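Long-range contact in Ddb_g0293866 (Dictyostelium discoideum, PDB 5LW6), which binds ADP-ribose through this macrodomain, one piece of a longer protein that is probably a poly-ADP-ribose-binding sensor of DNA damage: residues 58-70 with 216-228. Numbering follows the deposited sequence.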
loop_
_atom_site.group_PDB
_atom_site.type_symbol
_atom_site.label_atom_id
_atom_site.label_comp_id
_atom_site.label_asym_id
_atom_site.label_seq_id
_atom_site.Cartn_x
_atom_site.Cartn_y
_atom_site.Cartn_z
ATOM N N PHE A 58 -0.515 -4.818 0.175
ATOM C CA PHE A 58 -0.721 -3.426 0.603
ATOM C C PHE A 58 -1.704 -3.388 1.728
ATOM O O PHE A 58 -2.488 -4.282 1.844
ATOM C CB PHE A 58 -1.174 -2.518 -0.546
ATOM C CG PHE A 58 -2.492 -2.882 -1.168
ATOM C CD1 PHE A 58 -2.577 -3.890 -2.101
ATOM C CD2 PHE A 58 -3.628 -2.187 -0.827
ATOM C CE1 PHE A 58 -3.797 -4.228 -2.674
ATOM C CE2 PHE A 58 -4.874 -2.483 -1.419
ATOM C CZ PHE A 58 -4.942 -3.515 -2.375
ATOM N N PRO A 59 -1.583 -2.382 2.612
ATOM C CA PRO A 59 -2.532 -2.256 3.676
ATOM C C PRO A 59 -3.887 -1.655 3.228
ATOM O O PRO A 59 -4.005 -1.130 2.127
ATOM C CB PRO A 59 -1.773 -1.341 4.660
ATOM C CG PRO A 59 -1.098 -0.399 3.767
ATOM C CD PRO A 59 -0.610 -1.271 2.601
ATOM N N PHE A 60 -4.905 -1.829 4.084
ATOM C CA PHE A 60 -6.210 -1.183 3.947
ATOM C C PHE A 60 -6.005 0.256 4.412
ATOM O O PHE A 60 -6.072 0.587 5.611
ATOM C CB PHE A 60 -7.199 -1.979 4.773
ATOM C CG PHE A 60 -8.638 -1.580 4.657
ATOM C CD1 PHE A 60 -9.107 -0.812 3.612
ATOM C CD2 PHE A 60 -9.593 -2.115 5.588
ATOM C CE1 PHE A 60 -10.447 -0.524 3.468
ATOM C CE2 PHE A 60 -10.959 -1.784 5.448
ATOM C CZ PHE A 60 -11.378 -0.980 4.410
ATOM N N ILE A 61 -5.647 1.089 3.442
ATOM C CA ILE A 61 -4.981 2.359 3.736
ATOM C C ILE A 61 -5.783 3.200 4.717
ATOM O O ILE A 61 -6.987 3.384 4.521
ATOM C CB ILE A 61 -4.659 3.120 2.430
ATOM C CG1 ILE A 61 -3.915 2.178 1.433
ATOM C CG2 ILE A 61 -4.033 4.463 2.752
ATOM C CD1 ILE A 61 -3.586 2.895 0.136
ATOM N N SER A 62 -5.087 3.622 5.775
ATOM C CA SER A 62 -5.547 4.607 6.808
ATOM C C SER A 62 -6.548 4.054 7.806
ATOM O O SER A 62 -7.030 4.803 8.642
ATOM C CB SER A 62 -6.109 5.845 6.132
ATOM O OG SER A 62 -5.024 6.502 5.482
ATOM N N THR A 63 -6.863 2.775 7.757
ATOM C CA THR A 63 -7.941 2.246 8.564
ATOM C C THR A 63 -7.572 1.863 9.949
ATOM O O THR A 63 -8.447 1.659 10.800
ATOM C CB THR A 63 -8.636 1.020 7.952
ATOM O OG1 THR A 63 -7.743 -0.045 7.744
ATOM C CG2 THR A 63 -9.274 1.404 6.634
ATOM N N SER A 64 -6.356 1.667 10.264
ATOM C CA SER A 64 -6.347 1.224 11.709
ATOM C C SER A 64 -5.857 2.353 12.578
ATOM O O SER A 64 -6.661 3.241 12.991
ATOM C CB SER A 64 -5.616 -0.088 11.883
ATOM O OG SER A 64 -4.586 -0.155 10.921
ATOM N N THR A 65 -4.546 2.436 12.749
ATOM C CA THR A 65 -3.989 3.520 13.543
ATOM C C THR A 65 -4.410 4.921 13.114
ATOM O O THR A 65 -4.665 5.769 13.967
ATOM C CB THR A 65 -2.432 3.395 13.511
ATOM O OG1 THR A 65 -2.074 2.139 14.096
ATOM C CG2 THR A 65 -1.751 4.484 14.237
ATOM N N PHE A 66 -4.435 5.189 11.780
ATOM C CA PHE A 66 -4.866 6.515 11.254
ATOM C C PHE A 66 -6.324 6.869 11.432
ATOM O O PHE A 66 -6.764 8.037 11.230
ATOM C CB PHE A 66 -4.454 6.648 9.783
ATOM C CG PHE A 66 -2.976 6.954 9.601
ATOM C CD1 PHE A 66 -2.084 6.856 10.648
ATOM C CD2 PHE A 66 -2.474 7.272 8.350
ATOM C CE1 PHE A 66 -0.718 7.096 10.467
ATOM C CE2 PHE A 66 -1.103 7.486 8.145
ATOM C CZ PHE A 66 -0.210 7.394 9.208
ATOM N N GLY A 67 -7.122 5.875 11.734
ATOM C CA GLY A 67 -8.460 6.154 12.112
ATOM C C GLY A 67 -9.399 6.653 11.050
ATOM O O GLY A 67 -10.418 7.259 11.368
ATOM N N PHE A 68 -9.172 6.308 9.785
ATOM C CA PHE A 68 -10.039 6.800 8.747
ATOM C C PHE A 68 -11.365 6.087 8.896
ATOM O O PHE A 68 -11.403 4.920 9.247
ATOM C CB PHE A 68 -9.480 6.512 7.367
ATOM C CG PHE A 68 -9.974 7.426 6.308
ATOM C CD1 PHE A 68 -11.159 7.196 5.694
ATOM C CD2 PHE A 68 -9.240 8.556 5.911
ATOM C CE1 PHE A 68 -11.615 8.076 4.722
ATOM C CE2 PHE A 68 -9.663 9.377 4.891
ATOM C CZ PHE A 68 -10.861 9.149 4.296
ATOM N N ASN A 69 -12.452 6.804 8.663
ATOM C CA ASN A 69 -13.789 6.223 8.724
ATOM C C ASN A 69 -13.881 4.974 7.853
ATOM O O ASN A 69 -13.557 5.000 6.671
ATOM C CB ASN A 69 -14.810 7.265 8.292
ATOM C CG ASN A 69 -16.198 6.713 8.198
ATOM O OD1 ASN A 69 -16.562 6.144 7.210
ATOM N ND2 ASN A 69 -16.980 6.889 9.230
ATOM N N ILE A 70 -14.239 3.854 8.443
ATOM C CA ILE A 70 -14.123 2.582 7.738
ATOM C C ILE A 70 -15.148 2.466 6.599
ATOM O O ILE A 70 -14.818 1.912 5.551
ATOM C CB ILE A 70 -14.215 1.413 8.695
ATOM C CG1 ILE A 70 -12.943 1.462 9.569
ATOM C CG2 ILE A 70 -14.238 0.068 8.010
ATOM C CD1 ILE A 70 -13.119 0.638 10.792
ATOM N N LEU A 216 6.431 3.300 0.446
ATOM C CA LEU A 216 5.944 3.988 1.591
ATOM C C LEU A 216 4.729 4.789 1.120
ATOM O O LEU A 216 4.824 5.530 0.182
ATOM C CB LEU A 216 7.051 4.975 2.039
ATOM C CG LEU A 216 8.385 4.334 2.434
ATOM C CD1 LEU A 216 9.269 5.399 3.042
ATOM C CD2 LEU A 216 8.269 3.284 3.491
ATOM N N VAL A 217 3.611 4.634 1.812
ATOM C CA VAL A 217 2.317 5.126 1.342
ATOM C C VAL A 217 1.866 6.201 2.325
ATOM O O VAL A 217 1.702 5.909 3.480
ATOM C CB VAL A 217 1.303 3.943 1.404
ATOM C CG1 VAL A 217 -0.081 4.429 1.081
ATOM C CG2 VAL A 217 1.729 2.833 0.444
ATOM N N LEU A 218 1.655 7.428 1.886
ATOM C CA LEU A 218 1.310 8.507 2.789
ATOM C C LEU A 218 -0.231 8.747 2.697
ATOM O O LEU A 218 -0.724 9.621 1.987
ATOM C CB LEU A 218 2.139 9.759 2.455
ATOM C CG LEU A 218 3.484 9.784 3.163
ATOM C CD1 LEU A 218 4.398 8.688 2.706
ATOM C CD2 LEU A 218 4.127 11.124 2.913
ATOM N N GLY A 219 -0.985 7.880 3.359
ATOM C CA GLY A 219 -2.425 7.992 3.388
ATOM C C GLY A 219 -2.801 9.107 4.385
ATOM O O GLY A 219 -1.959 9.633 5.108
ATOM N N VAL A 220 -4.087 9.362 4.460
ATOM C CA VAL A 220 -4.659 10.410 5.249
ATOM C C VAL A 220 -4.794 9.934 6.696
ATOM O O VAL A 220 -5.337 8.888 6.970
ATOM C CB VAL A 220 -6.022 10.794 4.667
ATOM C CG1 VAL A 220 -6.744 11.753 5.577
ATOM C CG2 VAL A 220 -5.873 11.358 3.274
ATOM N N ASN A 221 -4.226 10.710 7.615
ATOM C CA ASN A 221 -4.375 10.422 9.033
ATOM C C ASN A 221 -5.472 11.270 9.644
ATOM O O ASN A 221 -5.540 12.472 9.470
ATOM C CB ASN A 221 -3.088 10.774 9.790
ATOM C CG ASN A 221 -3.261 10.627 11.272
ATOM O OD1 ASN A 221 -3.750 9.605 11.715
ATOM N ND2 ASN A 221 -2.861 11.655 12.056
HETATM N N MSE A 222 -6.313 10.598 10.378
HETATM C CA MSE A 222 -7.364 11.252 11.101
HETATM C C MSE A 222 -7.139 11.275 12.601
HETATM O O MSE A 222 -7.958 11.889 13.318
HETATM C CB MSE A 222 -8.716 10.530 10.913
HETATM C CG MSE A 222 -9.138 10.335 9.449
HETATM SE SE MSE A 222 -9.396 11.919 8.438
HETATM C CE MSE A 222 -10.956 12.587 9.476
ATOM N N ASN A 223 -6.097 10.583 13.106
ATOM C CA ASN A 223 -5.843 10.347 14.542
ATOM C C ASN A 223 -5.015 11.499 15.125
ATOM O O ASN A 223 -3.819 11.609 14.799
ATOM C CB ASN A 223 -5.108 9.002 14.696
ATOM C CG ASN A 223 -4.828 8.645 16.123
ATOM O OD1 ASN A 223 -4.949 9.494 17.020
ATOM N ND2 ASN A 223 -4.434 7.386 16.341
ATOM N N PRO A 224 -5.628 12.335 16.000
ATOM C CA PRO A 224 -4.946 13.442 16.681
ATOM C C PRO A 224 -3.557 13.093 17.271
ATOM O O PRO A 224 -2.695 13.972 17.347
ATOM C CB PRO A 224 -5.936 13.774 17.812
ATOM C CG PRO A 224 -7.278 13.379 17.264
ATOM C CD PRO A 224 -6.964 12.086 16.594
ATOM N N ASN A 225 -3.322 11.841 17.655
ATOM C CA ASN A 225 -2.049 11.453 18.287
ATOM C C ASN A 225 -0.945 11.167 17.320
ATOM O O ASN A 225 0.184 10.922 17.745
ATOM C CB ASN A 225 -2.211 10.199 19.158
ATOM C CG ASN A 225 -3.297 10.342 20.208
ATOM O OD1 ASN A 225 -4.073 9.399 20.452
ATOM N ND2 ASN A 225 -3.376 11.513 20.815
ATOM N N LYS A 226 -1.254 11.162 16.024
ATOM C CA LYS A 226 -0.250 10.915 14.980
ATOM C C LYS A 226 -0.044 12.214 14.161
ATOM O O LYS A 226 -0.934 13.092 14.211
ATOM C CB LYS A 226 -0.745 9.729 14.108
ATOM C CG LYS A 226 -0.910 8.414 14.889
ATOM C CD LYS A 226 0.435 7.844 15.378
ATOM C CE LYS A 226 0.255 6.620 16.292
ATOM N NZ LYS A 226 1.556 5.914 16.493
ATOM N N PRO A 227 1.104 12.349 13.406
ATOM C CA PRO A 227 1.348 13.569 12.579
ATOM C C PRO A 227 0.249 13.920 11.569
ATOM O O PRO A 227 -0.356 13.014 10.973
ATOM C CB PRO A 227 2.625 13.224 11.786
ATOM C CG PRO A 227 3.361 12.305 12.697
ATOM C CD PRO A 227 2.270 11.432 13.309
ATOM N N ASP A 228 0.057 15.225 11.354
ATOM C CA ASP A 228 -0.695 15.755 10.213
ATOM C C ASP A 228 -2.130 15.217 10.183
ATOM O O ASP A 228 -2.679 14.852 9.114
ATOM C CB ASP A 228 0.006 15.370 8.916
ATOM C CG ASP A 228 1.264 16.176 8.624
ATOM O OD1 ASP A 228 1.545 17.184 9.300
ATOM O OD2 ASP A 228 1.967 15.808 7.651
#
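Phe66 lies against Asn221 where two loops of the macrodomain meet, one following strand 55-59 and the other strand 213-217, at the C-terminal ends of two parallel strands of the mixed sheet, with strand 145-149 between them. The buried part is tight. Gly219 suits its place because a CB there would clash with Ile61 CG2 and Ser62 OG; Ser62, small and polar, donates from OG to Val220 O (2.8 Å). Phe68 turns its ring edge to Val220 CG1, and helix 237-253 also packs on both residues.

The backbone of Asn221 puts CB over one face of the Phe66 ring, a CH-pi contact 3.9 Å from the centroid, and with CG anti to the backbone N (chi1 174°) the amide swings alongside the ring, OD1 near Phe66 CA and CD1. This amide works within its own loop: OD1 accepts from Asn223 N in an Asx turn, while ND2 donates to Asn223 O (2.9 Å). An alanine here would keep CB on the ring but lose the amide, so Asn223 N and O would probably each lose a partner and the 223-226 turn could shift. Alongside, Phe66 O accepts a hydrogen bond from Met222 N (2.7 Å), and Gly67, at positive phi, lets the chain turn.

Toward solvent the packing thins to aliphatic contact, Thr65 CG2 meeting Lys226 CE at 3.6 Å while NZ bonds Gln159. Here the short, flat amide of Asn223 reaches back, its ND2 donating almost straight (164°) to Thr65 O at 2.9 Å.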